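Local coordinates for protein L-lysine 6-monooxygenase involved in desferrioxamine biosynthesis (Erwinia amylovora CFBP1430, PDB 5O8P) that probably hydroxylates a terminal amine of cadaverine, using FAD and NADPH, as a monooxygenase step in making the siderophore desferrioxamine, at residues B[123-128]-B[136-141]; B[130-135]-B[149-154]; B[118-123]-B[141-146]. All coordinates share one frame; numbering follows the deposited sequence.

Interaction 1. Residues B[123-128]-B[136-141]; sequences VEYVSY and RVRSTD. With FAD (flavin-adenine dinucleotide), chain C.
A classic beta bulge interrupts the antiparallel hairpin of strands 121-129 and 134-141 next to the adenine pocket of FAD. Glu-124 and Tyr-125 both face Arg-138, whose O takes a nearly linear bond from Glu-124 N (2.8 Å) and a weak one from Tyr-125 N. Arg-138 N returns a bond to Tyr-125 O at 2.7 Å, and regular pairing continues beyond the bulge to Ser-127 and Arg-136, which exchange both backbone bonds. With CG anti to the backbone N (chi1 -152°) and a bend at chi3, Arg-138 lays its guanidinium over Tyr-125 CB, NH2 being 3.5 Å from CB. The guanidinium and Tyr-125 ring planes are 12° apart, but CB, not the ring, sits over the guanidinium face, off-centre. On the other face of the sheet Val-123 CG1 meets Val-137 CG1 at 3.7 Å. Val-123 also pairs with the adenine: its N donates to FAD N1A and its O accepts from FAD N6A, each at 3.2 Å. Main-chain atoms thus meet both polar atoms, consistent with recognition independent of the valine side chain.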
loop_
_atom_site.group_PDB
_atom_site.type_symbol
_atom_site.label_atom_id
_atom_site.label_comp_id
_atom_site.label_asym_id
_atom_site.label_seq_id
_atom_site.Cartn_x
_atom_site.Cartn_y
_atom_site.Cartn_z
ATOM N N VAL B 123 -28.996 -29.598 -22.831
ATOM C CA VAL B 123 -28.808 -29.914 -24.246
ATOM C C VAL B 123 -28.200 -31.301 -24.340
ATOM O O VAL B 123 -27.202 -31.574 -23.671
ATOM C CB VAL B 123 -27.897 -28.885 -24.928
ATOM C CG1 VAL B 123 -27.504 -29.338 -26.332
ATOM C CG2 VAL B 123 -28.589 -27.530 -24.956
ATOM N N GLU B 124 -28.815 -32.157 -25.155
ATOM C CA GLU B 124 -28.420 -33.571 -25.273
ATOM C C GLU B 124 -27.777 -33.917 -26.606
ATOM O O GLU B 124 -26.903 -34.782 -26.660
ATOM C CB GLU B 124 -29.605 -34.518 -24.995
ATOM C CG GLU B 124 -30.274 -34.242 -23.653
ATOM C CD GLU B 124 -30.399 -35.419 -22.701
ATOM O OE1 GLU B 124 -30.475 -36.573 -23.184
ATOM O OE2 GLU B 124 -30.464 -35.164 -21.472
ATOM N N TYR B 125 -28.213 -33.267 -27.680
ATOM C CA TYR B 125 -27.675 -33.517 -29.016
ATOM C C TYR B 125 -27.821 -32.264 -29.882
ATOM O O TYR B 125 -28.780 -31.502 -29.737
ATOM C CB TYR B 125 -28.410 -34.704 -29.644
ATOM C CG TYR B 125 -27.787 -35.274 -30.910
ATOM C CD1 TYR B 125 -26.565 -35.970 -30.870
ATOM C CD2 TYR B 125 -28.445 -35.155 -32.156
ATOM C CE1 TYR B 125 -26.012 -36.515 -32.028
ATOM C CE2 TYR B 125 -27.900 -35.688 -33.319
ATOM C CZ TYR B 125 -26.687 -36.368 -33.256
ATOM O OH TYR B 125 -26.153 -36.895 -34.411
ATOM N N VAL B 126 -26.849 -32.048 -30.760
ATOM C CA VAL B 126 -26.894 -30.969 -31.739
ATOM C C VAL B 126 -26.564 -31.557 -33.098
ATOM O O VAL B 126 -25.723 -32.440 -33.197
ATOM C CB VAL B 126 -25.882 -29.845 -31.411
ATOM C CG1 VAL B 126 -25.985 -28.722 -32.424
ATOM C CG2 VAL B 126 -26.107 -29.300 -30.008
ATOM N N SER B 127 -27.221 -31.064 -34.137
ATOM C CA SER B 127 -27.001 -31.547 -35.496
ATOM C C SER B 127 -27.260 -30.433 -36.501
ATOM O O SER B 127 -27.945 -29.454 -36.178
ATOM C CB SER B 127 -27.909 -32.748 -35.776
ATOM O OG SER B 127 -29.253 -32.447 -35.435
ATOM N N TYR B 128 -26.687 -30.582 -37.698
ATOM C CA TYR B 128 -26.877 -29.623 -38.785
ATOM C C TYR B 128 -27.901 -30.148 -39.761
ATOM O O TYR B 128 -27.709 -31.200 -40.366
ATOM C CB TYR B 128 -25.570 -29.339 -39.535
ATOM C CG TYR B 128 -25.695 -28.220 -40.563
ATOM C CD1 TYR B 128 -25.925 -26.903 -40.158
ATOM C CD2 TYR B 128 -25.619 -28.478 -41.933
ATOM C CE1 TYR B 128 -26.055 -25.871 -41.066
ATOM C CE2 TYR B 128 -25.747 -27.448 -42.862
ATOM C CZ TYR B 128 -25.965 -26.143 -42.420
ATOM O OH TYR B 128 -26.088 -25.118 -43.333
ATOM N N ARG B 136 -29.817 -27.656 -35.229
ATOM C CA ARG B 136 -30.957 -28.197 -34.491
ATOM C C ARG B 136 -30.435 -28.678 -33.158
ATOM O O ARG B 136 -29.616 -29.584 -33.128
ATOM C CB ARG B 136 -31.555 -29.359 -35.296
ATOM C CG ARG B 136 -32.674 -30.128 -34.635
ATOM C CD ARG B 136 -33.206 -31.234 -35.551
ATOM N NE ARG B 136 -33.666 -30.691 -36.837
ATOM C CZ ARG B 136 -34.820 -30.047 -37.026
ATOM N NH1 ARG B 136 -35.689 -29.844 -36.019
ATOM N NH2 ARG B 136 -35.112 -29.589 -38.248
ATOM N N VAL B 137 -30.907 -28.077 -32.072
ATOM C CA VAL B 137 -30.408 -28.343 -30.708
ATOM C C VAL B 137 -31.488 -29.061 -29.906
ATOM O O VAL B 137 -32.514 -28.461 -29.609
ATOM C CB VAL B 137 -30.070 -27.011 -29.990
ATOM C CG1 VAL B 137 -29.683 -27.230 -28.533
ATOM C CG2 VAL B 137 -28.979 -26.274 -30.740
ATOM N N ARG B 138 -31.256 -30.323 -29.549
ATOM C CA ARG B 138 -32.244 -31.112 -28.801
ATOM C C ARG B 138 -31.974 -31.012 -27.297
ATOM O O ARG B 138 -30.927 -31.452 -26.810
ATOM C CB ARG B 138 -32.252 -32.572 -29.266
ATOM C CG ARG B 138 -33.600 -33.279 -29.078
ATOM C CD ARG B 138 -33.597 -34.715 -29.609
ATOM N NE ARG B 138 -32.597 -35.535 -28.896
ATOM C CZ ARG B 138 -31.687 -36.361 -29.444
ATOM N NH1 ARG B 138 -31.616 -36.558 -30.765
ATOM N NH2 ARG B 138 -30.839 -37.011 -28.646
ATOM N N SER B 139 -32.928 -30.422 -26.575
ATOM C CA SER B 139 -32.849 -30.262 -25.127
ATOM C C SER B 139 -33.766 -31.223 -24.382
ATOM O O SER B 139 -34.645 -31.858 -24.973
ATOM C CB SER B 139 -33.221 -28.835 -24.738
ATOM O OG SER B 139 -34.618 -28.683 -24.560
ATOM N N THR B 140 -33.548 -31.301 -23.073
ATOM C CA THR B 140 -34.389 -32.077 -22.161
ATOM C C THR B 140 -34.611 -31.218 -20.928
ATOM O O THR B 140 -33.641 -30.772 -20.321
ATOM C CB THR B 140 -33.697 -33.399 -21.753
ATOM O OG1 THR B 140 -33.681 -34.311 -22.866
ATOM C CG2 THR B 140 -34.397 -34.078 -20.595
ATOM N N ASP B 141 -35.868 -30.973 -20.552
ATOM C CA ASP B 141 -36.166 -30.239 -19.320
ATOM C C ASP B 141 -35.796 -31.083 -18.098
ATOM O O ASP B 141 -36.292 -32.195 -17.946
ATOM C CB ASP B 141 -37.632 -29.808 -19.262
ATOM C CG ASP B 141 -37.939 -28.911 -18.061
ATOM O OD1 ASP B 141 -37.727 -27.684 -18.137
ATOM O OD2 ASP B 141 -38.390 -29.444 -17.030
HETATM P PA FAD C . -19.101 -22.051 -16.081
HETATM O O1A FAD C . -19.442 -21.776 -14.628
HETATM O O2A FAD C . -18.301 -23.283 -16.432
HETATM O O5B FAD C . -20.519 -22.076 -16.853
HETATM C C5B FAD C . -20.959 -23.192 -17.619
HETATM C C4B FAD C . -22.454 -23.458 -17.482
HETATM O O4B FAD C . -22.891 -24.278 -18.577
HETATM C C3B FAD C . -22.799 -24.224 -16.209
HETATM O O3B FAD C . -23.910 -23.581 -15.570
HETATM C C2B FAD C . -23.098 -25.646 -16.684
HETATM O O2B FAD C . -24.069 -26.337 -15.892
HETATM C C1B FAD C . -23.625 -25.408 -18.085
HETATM N N9A FAD C . -23.589 -26.575 -19.008
HETATM C C8A FAD C . -22.558 -27.395 -19.301
HETATM N N7A FAD C . -22.944 -28.341 -20.202
HETATM C C5A FAD C . -24.244 -28.128 -20.498
HETATM C C6A FAD C . -25.285 -28.745 -21.366
HETATM N N6A FAD C . -25.006 -29.826 -22.134
HETATM N N1A FAD C . -26.526 -28.191 -21.370
HETATM C C2A FAD C . -26.834 -27.115 -20.614
HETATM N N3A FAD C . -25.942 -26.515 -19.802
HETATM C C4A FAD C . -24.660 -26.961 -19.705
HETATM N N1 FAD C . -11.490 -15.651 -13.550
HETATM C C2 FAD C . -11.337 -14.312 -13.373
HETATM O O2 FAD C . -11.096 -13.608 -14.379
HETATM N N3 FAD C . -11.445 -13.726 -12.159
HETATM C C4 FAD C . -11.705 -14.436 -11.046
HETATM O O4 FAD C . -11.794 -13.873 -9.938
HETATM C C4X FAD C . -11.885 -15.906 -11.155
HETATM N N5 FAD C . -12.152 -16.675 -10.077
HETATM C C5X FAD C . -12.307 -18.013 -10.210
HETATM C C6 FAD C . -12.577 -18.756 -9.063
HETATM C C7 FAD C . -12.752 -20.136 -9.122
HETATM C C7M FAD C . -13.041 -20.919 -7.864
HETATM C C8 FAD C . -12.646 -20.824 -10.441
HETATM C C8M FAD C . -12.829 -22.315 -10.532
HETATM C C9 FAD C . -12.372 -20.090 -11.596
HETATM C C9A FAD C . -12.194 -18.695 -11.552
HETATM N N10 FAD C . -11.916 -17.896 -12.712
HETATM C C10 FAD C . -11.755 -16.495 -12.519
HETATM C "C1'" FAD C . -11.790 -18.446 -14.090
HETATM C "C2'" FAD C . -13.115 -18.369 -14.885
HETATM O "O2'" FAD C . -13.712 -17.064 -14.744
HETATM C "C3'" FAD C . -14.140 -19.450 -14.494
HETATM O "O3'" FAD C . -13.603 -20.761 -14.729
HETATM C "C4'" FAD C . -15.472 -19.328 -15.246
HETATM O "O4'" FAD C . -16.519 -19.909 -14.460
HETATM C "C5'" FAD C . -15.448 -20.011 -16.610
HETATM O "O5'" FAD C . -16.456 -19.431 -17.440
HETATM P P FAD C . -17.640 -20.332 -18.033
HETATM O O1P FAD C . -18.577 -19.425 -18.802
HETATM O O2P FAD C . -16.924 -21.449 -18.740
HETATM O O3P FAD C . -18.316 -20.724 -16.604
#

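Interaction 2. Residues B[130-135]-B[149-154]; sequences DNLQCY and EWLAHR
Tyr-135 N donates to Ala-152 O at 2.7 Å, and Ala-152 N answers to Tyr-135 O at 3.0 Å, closing one antiparallel hydrogen-bonded pair between strands 134-141 and 147-152. Ala-152 O is also approached by carbon: Cys-134 CB lies 3.5 Å away and Tyr-135 CB 3.4 Å. The tyrosine has CG beside its own backbone N (chi1 -72°), and the CD2 edge of its ring comes to His-153 O at 3.7 Å, with that oxygen in the ring plane. At the far end of the ring OH is hydrogen-bonded to Arg-356 NE. Along the adjoining flank Leu-151 CD2 touches Cys-134 SG at 3.9 Å and Leu-132 CD1 at 4.1 Å, the two leucine side chains meeting at about a right angle. Gln-133 and Cys-134 both face Asp-129, a G1 beta bulge that leads into the strand. The paired amides thus satisfy each other's backbone groups at the end of the hairpin, while sulfur and methyl groups provide an apolar flank and the tyrosine edge borders a carbonyl oxygen.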
loop_
_atom_site.group_PDB
_atom_site.type_symbol
_atom_site.label_atom_id
_atom_site.label_comp_id
_atom_site.label_asym_id
_atom_site.label_seq_id
_atom_site.Cartn_x
_atom_site.Cartn_y
_atom_site.Cartn_z
ATOM N N ASP B 130 -29.355 -30.133 -43.162
ATOM C CA ASP B 130 -28.943 -29.736 -44.522
ATOM C C ASP B 130 -30.064 -29.029 -45.284
ATOM O O ASP B 130 -29.805 -28.100 -46.043
ATOM C CB ASP B 130 -28.475 -30.940 -45.345
ATOM C CG ASP B 130 -27.223 -31.573 -44.796
ATOM O OD1 ASP B 130 -26.181 -30.885 -44.706
ATOM O OD2 ASP B 130 -27.282 -32.777 -44.474
ATOM N N ASN B 131 -31.299 -29.472 -45.055
ATOM C CA ASN B 131 -32.469 -28.947 -45.760
ATOM C C ASN B 131 -32.888 -27.559 -45.266
ATOM O O ASN B 131 -33.136 -26.674 -46.081
ATOM C CB ASN B 131 -33.625 -29.963 -45.698
ATOM C CG ASN B 131 -33.369 -31.206 -46.573
ATOM O OD1 ASN B 131 -34.197 -32.117 -46.618
ATOM N ND2 ASN B 131 -32.227 -31.244 -47.269
ATOM N N LEU B 132 -32.941 -27.358 -43.949
ATOM C CA LEU B 132 -33.205 -26.023 -43.370
ATOM C C LEU B 132 -31.969 -25.105 -43.351
ATOM O O LEU B 132 -32.103 -23.907 -43.123
ATOM C CB LEU B 132 -33.766 -26.134 -41.944
ATOM C CG LEU B 132 -35.235 -26.504 -41.752
ATOM C CD1 LEU B 132 -35.504 -26.810 -40.283
ATOM C CD2 LEU B 132 -36.184 -25.411 -42.232
ATOM N N GLN B 133 -30.778 -25.663 -43.572
ATOM C CA GLN B 133 -29.510 -24.910 -43.559
ATOM C C GLN B 133 -29.186 -24.226 -42.211
ATOM O O GLN B 133 -28.612 -23.141 -42.178
ATOM C CB GLN B 133 -29.451 -23.913 -44.739
ATOM C CG GLN B 133 -29.222 -24.579 -46.089
ATOM C CD GLN B 133 -27.758 -24.894 -46.327
ATOM O OE1 GLN B 133 -26.972 -24.006 -46.661
ATOM N NE2 GLN B 133 -27.381 -26.158 -46.142
ATOM N N CYS B 134 -29.528 -24.887 -41.106
ATOM C CA CYS B 134 -29.294 -24.354 -39.768
ATOM C C CYS B 134 -29.035 -25.472 -38.744
ATOM O O CYS B 134 -29.044 -26.653 -39.089
ATOM C CB CYS B 134 -30.489 -23.501 -39.348
ATOM S SG CYS B 134 -31.900 -24.464 -38.763
ATOM N N TYR B 135 -28.787 -25.083 -37.491
ATOM C CA TYR B 135 -28.473 -26.035 -36.417
ATOM C C TYR B 135 -29.721 -26.382 -35.596
ATOM O O TYR B 135 -30.571 -25.526 -35.313
ATOM C CB TYR B 135 -27.336 -25.507 -35.526
ATOM C CG TYR B 135 -25.989 -25.544 -36.229
ATOM C CD1 TYR B 135 -25.232 -26.716 -36.270
ATOM C CD2 TYR B 135 -25.493 -24.421 -36.884
ATOM C CE1 TYR B 135 -24.011 -26.770 -36.935
ATOM C CE2 TYR B 135 -24.279 -24.460 -37.557
ATOM C CZ TYR B 135 -23.533 -25.634 -37.582
ATOM O OH TYR B 135 -22.326 -25.653 -38.251
ATOM N N GLU B 149 -36.918 -29.044 -29.206
ATOM C CA GLU B 149 -35.905 -28.767 -30.228
ATOM C C GLU B 149 -35.874 -27.281 -30.513
ATOM O O GLU B 149 -36.911 -26.634 -30.627
ATOM C CB GLU B 149 -36.150 -29.578 -31.505
ATOM C CG GLU B 149 -35.632 -31.005 -31.369
ATOM C CD GLU B 149 -35.815 -31.876 -32.605
ATOM O OE1 GLU B 149 -36.341 -31.386 -33.652
ATOM O OE2 GLU B 149 -35.393 -33.064 -32.495
ATOM N N TRP B 150 -34.666 -26.743 -30.567
ATOM C CA TRP B 150 -34.445 -25.335 -30.794
ATOM C C TRP B 150 -33.710 -25.236 -32.112
ATOM O O TRP B 150 -32.771 -25.996 -32.371
ATOM C CB TRP B 150 -33.601 -24.756 -29.671
ATOM C CG TRP B 150 -34.137 -25.027 -28.305
ATOM C CD1 TRP B 150 -34.036 -26.184 -27.595
ATOM C CD2 TRP B 150 -34.844 -24.113 -27.470
ATOM N NE1 TRP B 150 -34.638 -26.047 -26.371
ATOM C CE2 TRP B 150 -35.143 -24.780 -26.267
ATOM C CE3 TRP B 150 -35.254 -22.789 -27.626
ATOM C CZ2 TRP B 150 -35.842 -24.173 -25.223
ATOM C CZ3 TRP B 150 -35.937 -22.177 -26.594
ATOM C CH2 TRP B 150 -36.230 -22.871 -25.404
ATOM N N LEU B 151 -34.160 -24.321 -32.961
ATOM C CA LEU B 151 -33.528 -24.087 -34.249
ATOM C C LEU B 151 -32.726 -22.809 -34.180
ATOM O O LEU B 151 -33.114 -21.870 -33.478
ATOM C CB LEU B 151 -34.597 -23.998 -35.327
ATOM C CG LEU B 151 -35.305 -25.335 -35.555
ATOM C CD1 LEU B 151 -36.666 -25.177 -36.226
ATOM C CD2 LEU B 151 -34.390 -26.258 -36.339
ATOM N N ALA B 152 -31.597 -22.782 -34.888
ATOM C CA ALA B 152 -30.711 -21.613 -34.852
ATOM C C ALA B 152 -29.661 -21.603 -35.948
ATOM O O ALA B 152 -29.091 -22.644 -36.308
ATOM C CB ALA B 152 -30.014 -21.516 -33.502
ATOM N N HIS B 153 -29.385 -20.403 -36.446
ATOM C CA HIS B 153 -28.376 -20.205 -37.483
ATOM C C HIS B 153 -26.966 -20.342 -36.929
ATOM O O HIS B 153 -26.064 -20.851 -37.619
ATOM C CB HIS B 153 -28.554 -18.840 -38.142
ATOM C CG HIS B 153 -29.800 -18.732 -38.970
ATOM N ND1 HIS B 153 -29.886 -19.269 -40.237
ATOM C CD2 HIS B 153 -31.003 -18.160 -38.713
ATOM C CE1 HIS B 153 -31.090 -19.029 -40.727
ATOM N NE2 HIS B 153 -31.789 -18.363 -39.820
ATOM N N ARG B 154 -26.793 -19.888 -35.685
ATOM C CA ARG B 154 -25.511 -19.875 -35.020
ATOM C C ARG B 154 -25.590 -20.396 -33.588
ATOM O O ARG B 154 -26.571 -20.176 -32.876
ATOM C CB ARG B 154 -24.995 -18.441 -34.996
ATOM C CG ARG B 154 -24.697 -17.850 -36.365
ATOM C CD ARG B 154 -24.476 -16.369 -36.281
ATOM N NE ARG B 154 -25.758 -15.713 -36.493
ATOM C CZ ARG B 154 -26.178 -15.192 -37.641
ATOM N NH1 ARG B 154 -25.411 -15.212 -38.732
ATOM N NH2 ARG B 154 -27.391 -14.634 -37.691
#

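Interaction 3. Residues B[118-123]-B[141-146]; sequences RWNTRV and DTVSGK. With FAD (flavin-adenine dinucleotide), chain C.
Thr-142 sets its side chain against the backbone of Asn-120, with OG1 3.6 Å from Asn-120 C, while Thr-142 N donates to Asn-120 O at 3.1 Å. That donor stands well above the carbonyl plane, 54° out of it. The threonine hydroxyl lies beside its own backbone N (chi1 -51°), and is hydrogen-bonded to Gln-40 O. Thr-142 OG1 also lies 4.0 Å from Arg-122 NH1, with CG2 close by; the two side chains cross at roughly a right angle, and the arginine's NE makes a salt bridge with Glu-124. On the flank, Val-143 CG2 brushes Asn-120 ND2.

Asp-141 organises the turn itself. Its OD2 receives Ser-144 N at 2.8 Å through the anti lone pair, an Asx motif, and Ser-144 OG at 3.1 Å from above the carboxylate plane. Ser-144 OG in turn accepts from Lys-146 N, an ST turn. Two sound bonds therefore hold one carboxylate oxygen, fixing the rotation of the group. On the facing segment Thr-121 OG1 donates to Trp-119 O at 2.7 Å.

The contact lies at the surface, where the 141-146 turn linking strands 134-141 and 147-152 meets the entry to strand 121-129. Strand 35-38 flanks that entry, with Leu-38 against Thr-121, whose O lies 3.5 Å from FAD C2A at the adenine pocket.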
loop_
_atom_site.group_PDB
_atom_site.type_symbol
_atom_site.label_atom_id
_atom_site.label_comp_id
_atom_site.label_asym_id
_atom_site.label_seq_id
_atom_site.Cartn_x
_atom_site.Cartn_y
_atom_site.Cartn_z
ATOM N N ARG B 118 -32.970 -19.491 -20.458
ATOM C CA ARG B 118 -33.837 -20.644 -20.232
ATOM C C ARG B 118 -33.120 -21.646 -19.329
ATOM O O ARG B 118 -32.259 -22.411 -19.782
ATOM C CB ARG B 118 -34.212 -21.321 -21.566
ATOM C CG ARG B 118 -35.706 -21.465 -21.762
ATOM C CD ARG B 118 -36.303 -20.436 -22.699
ATOM N NE ARG B 118 -36.203 -19.061 -22.212
ATOM C CZ ARG B 118 -36.746 -17.991 -22.811
ATOM N NH1 ARG B 118 -37.470 -18.108 -23.931
ATOM N NH2 ARG B 118 -36.567 -16.786 -22.282
ATOM N N TRP B 119 -33.470 -21.639 -18.048
ATOM C CA TRP B 119 -32.861 -22.561 -17.081
ATOM C C TRP B 119 -33.488 -23.957 -17.158
ATOM O O TRP B 119 -34.466 -24.163 -17.866
ATOM C CB TRP B 119 -32.976 -21.995 -15.661
ATOM C CG TRP B 119 -32.279 -20.688 -15.509
ATOM C CD1 TRP B 119 -32.854 -19.457 -15.435
ATOM C CD2 TRP B 119 -30.868 -20.478 -15.465
ATOM N NE1 TRP B 119 -31.890 -18.488 -15.341
ATOM C CE2 TRP B 119 -30.658 -19.086 -15.351
ATOM C CE3 TRP B 119 -29.756 -21.332 -15.504
ATOM C CZ2 TRP B 119 -29.381 -18.523 -15.269
ATOM C CZ3 TRP B 119 -28.483 -20.782 -15.431
ATOM C CH2 TRP B 119 -28.304 -19.389 -15.308
ATOM N N ASN B 120 -32.911 -24.911 -16.432
ATOM C CA ASN B 120 -33.420 -26.295 -16.374
ATOM C C ASN B 120 -33.570 -26.931 -17.765
ATOM O O ASN B 120 -34.533 -27.602 -18.040
ATOM C CB ASN B 120 -34.733 -26.355 -15.573
ATOM C CG ASN B 120 -34.540 -25.977 -14.108
ATOM O OD1 ASN B 120 -35.155 -25.027 -13.620
ATOM N ND2 ASN B 120 -33.657 -26.708 -13.402
ATOM N N THR B 121 -32.572 -26.732 -18.613
ATOM C CA THR B 121 -32.599 -27.161 -20.009
ATOM C C THR B 121 -31.258 -27.787 -20.394
ATOM O O THR B 121 -30.303 -27.085 -20.729
ATOM C CB THR B 121 -32.882 -25.931 -20.899
ATOM O OG1 THR B 121 -33.964 -25.182 -20.345
ATOM C CG2 THR B 121 -33.223 -26.327 -22.311
ATOM N N ARG B 122 -31.183 -29.108 -20.305
ATOM C CA ARG B 122 -29.957 -29.838 -20.626
ATOM C C ARG B 122 -29.968 -30.143 -22.116
ATOM O O ARG B 122 -30.850 -30.840 -22.606
ATOM C CB ARG B 122 -29.857 -31.133 -19.809
ATOM C CG ARG B 122 -28.597 -31.963 -20.036
ATOM C CD ARG B 122 -28.445 -33.076 -19.016
ATOM N NE ARG B 122 -29.520 -34.074 -19.155
ATOM C CZ ARG B 122 -30.531 -34.281 -18.292
ATOM N NH1 ARG B 122 -30.660 -33.581 -17.158
ATOM N NH2 ARG B 122 -31.434 -35.221 -18.560
ATOM N N VAL B 123 -28.996 -29.598 -22.831
ATOM C CA VAL B 123 -28.808 -29.914 -24.246
ATOM C C VAL B 123 -28.200 -31.301 -24.340
ATOM O O VAL B 123 -27.202 -31.574 -23.671
ATOM C CB VAL B 123 -27.897 -28.885 -24.928
ATOM C CG1 VAL B 123 -27.504 -29.338 -26.332
ATOM C CG2 VAL B 123 -28.589 -27.530 -24.956
ATOM N N ASP B 141 -35.868 -30.973 -20.552
ATOM C CA ASP B 141 -36.166 -30.239 -19.320
ATOM C C ASP B 141 -35.796 -31.083 -18.098
ATOM O O ASP B 141 -36.292 -32.195 -17.946
ATOM C CB ASP B 141 -37.632 -29.808 -19.262
ATOM C CG ASP B 141 -37.939 -28.911 -18.061
ATOM O OD1 ASP B 141 -37.727 -27.684 -18.137
ATOM O OD2 ASP B 141 -38.390 -29.444 -17.030
ATOM N N THR B 142 -34.920 -30.557 -17.246
ATOM C CA THR B 142 -34.390 -31.302 -16.120
ATOM C C THR B 142 -35.447 -31.676 -15.083
ATOM O O THR B 142 -35.361 -32.737 -14.480
ATOM C CB THR B 142 -33.296 -30.500 -15.370
ATOM O OG1 THR B 142 -32.304 -30.014 -16.284
ATOM C CG2 THR B 142 -32.620 -31.364 -14.284
ATOM N N VAL B 143 -36.422 -30.797 -14.859
ATOM C CA VAL B 143 -37.455 -31.027 -13.840
ATOM C C VAL B 143 -38.531 -31.999 -14.354
ATOM O O VAL B 143 -38.942 -32.892 -13.613
ATOM C CB VAL B 143 -38.066 -29.688 -13.311
ATOM C CG1 VAL B 143 -39.385 -29.881 -12.568
ATOM C CG2 VAL B 143 -37.063 -28.955 -12.428
ATOM N N SER B 144 -38.974 -31.820 -15.598
ATOM C CA SER B 144 -40.107 -32.572 -16.164
ATOM C C SER B 144 -39.762 -33.674 -17.176
ATOM O O SER B 144 -40.617 -34.463 -17.525
ATOM C CB SER B 144 -41.075 -31.596 -16.838
ATOM O OG SER B 144 -40.652 -31.270 -18.154
ATOM N N GLY B 145 -38.538 -33.704 -17.687
ATOM C CA GLY B 145 -38.137 -34.677 -18.716
ATOM C C GLY B 145 -38.522 -34.344 -20.150
ATOM O O GLY B 145 -38.118 -35.053 -21.077
ATOM N N LYS B 146 -39.302 -33.276 -20.335
ATOM C CA LYS B 146 -39.859 -32.895 -21.640
ATOM C C LYS B 146 -38.787 -32.613 -22.693
ATOM O O LYS B 146 -37.843 -31.880 -22.415
ATOM C CB LYS B 146 -40.727 -31.651 -21.470
ATOM C CG LYS B 146 -41.361 -31.140 -22.758
ATOM C CD LYS B 146 -42.393 -30.072 -22.473
ATOM C CE LYS B 146 -43.140 -29.706 -23.744
ATOM N NZ LYS B 146 -43.948 -28.471 -23.583
HETATM P PA FAD C . -19.101 -22.051 -16.081
HETATM O O1A FAD C . -19.442 -21.776 -14.628
HETATM O O2A FAD C . -18.301 -23.283 -16.432
HETATM O O5B FAD C . -20.519 -22.076 -16.853
HETATM C C5B FAD C . -20.959 -23.192 -17.619
HETATM C C4B FAD C . -22.454 -23.458 -17.482
HETATM O O4B FAD C . -22.891 -24.278 -18.577
HETATM C C3B FAD C . -22.799 -24.224 -16.209
HETATM O O3B FAD C . -23.910 -23.581 -15.570
HETATM C C2B FAD C . -23.098 -25.646 -16.684
HETATM O O2B FAD C . -24.069 -26.337 -15.892
HETATM C C1B FAD C . -23.625 -25.408 -18.085
HETATM N N9A FAD C . -23.589 -26.575 -19.008
HETATM C C8A FAD C . -22.558 -27.395 -19.301
HETATM N N7A FAD C . -22.944 -28.341 -20.202
HETATM C C5A FAD C . -24.244 -28.128 -20.498
HETATM C C6A FAD C . -25.285 -28.745 -21.366
HETATM N N6A FAD C . -25.006 -29.826 -22.134
HETATM N N1A FAD C . -26.526 -28.191 -21.370
HETATM C C2A FAD C . -26.834 -27.115 -20.614
HETATM N N3A FAD C . -25.942 -26.515 -19.802
HETATM C C4A FAD C . -24.660 -26.961 -19.705
HETATM N N1 FAD C . -11.490 -15.651 -13.550
HETATM C C2 FAD C . -11.337 -14.312 -13.373
HETATM O O2 FAD C . -11.096 -13.608 -14.379
HETATM N N3 FAD C . -11.445 -13.726 -12.159
HETATM C C4 FAD C . -11.705 -14.436 -11.046
HETATM O O4 FAD C . -11.794 -13.873 -9.938
HETATM C C4X FAD C . -11.885 -15.906 -11.155
HETATM N N5 FAD C . -12.152 -16.675 -10.077
HETATM C C5X FAD C . -12.307 -18.013 -10.210
HETATM C C6 FAD C . -12.577 -18.756 -9.063
HETATM C C7 FAD C . -12.752 -20.136 -9.122
HETATM C C7M FAD C . -13.041 -20.919 -7.864
HETATM C C8 FAD C . -12.646 -20.824 -10.441
HETATM C C8M FAD C . -12.829 -22.315 -10.532
HETATM C C9 FAD C . -12.372 -20.090 -11.596
HETATM C C9A FAD C . -12.194 -18.695 -11.552
HETATM N N10 FAD C . -11.916 -17.896 -12.712
HETATM C C10 FAD C . -11.755 -16.495 -12.519
HETATM C "C1'" FAD C . -11.790 -18.446 -14.090
HETATM C "C2'" FAD C . -13.115 -18.369 -14.885
HETATM O "O2'" FAD C . -13.712 -17.064 -14.744
HETATM C "C3'" FAD C . -14.140 -19.450 -14.494
HETATM O "O3'" FAD C . -13.603 -20.761 -14.729
HETATM C "C4'" FAD C . -15.472 -19.328 -15.246
HETATM O "O4'" FAD C . -16.519 -19.909 -14.460
HETATM C "C5'" FAD C . -15.448 -20.011 -16.610
HETATM O "O5'" FAD C . -16.456 -19.431 -17.440
HETATM P P FAD C . -17.640 -20.332 -18.033
HETATM O O1P FAD C . -18.577 -19.425 -18.802
HETATM O O2P FAD C . -16.924 -21.449 -18.740
HETATM O O3P FAD C . -18.316 -20.724 -16.604
#

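All three contacts lie in or at the end of one antiparallel unit of the mixed sheet, built from strands 121-129, 134-141 and 147-152, the last two joined by the 141-146 turn. Interaction 1 joins the first two and interaction 2 the last two, their centres about 11 Å apart; strand 134-141 is common to both, and Arg-136 and Glu-149 form a salt bridge between them. The centre of interaction 3 lies about 11 Å from that of interaction 1 and about 20 Å from that of interaction 2. Along the chain interaction 1 is nested within the loop closed by interaction 3, whereas interaction 2 crosses both. Interactions 1 and 3 share Val-123, so the meander is continuous with the adenine end of the FAD site.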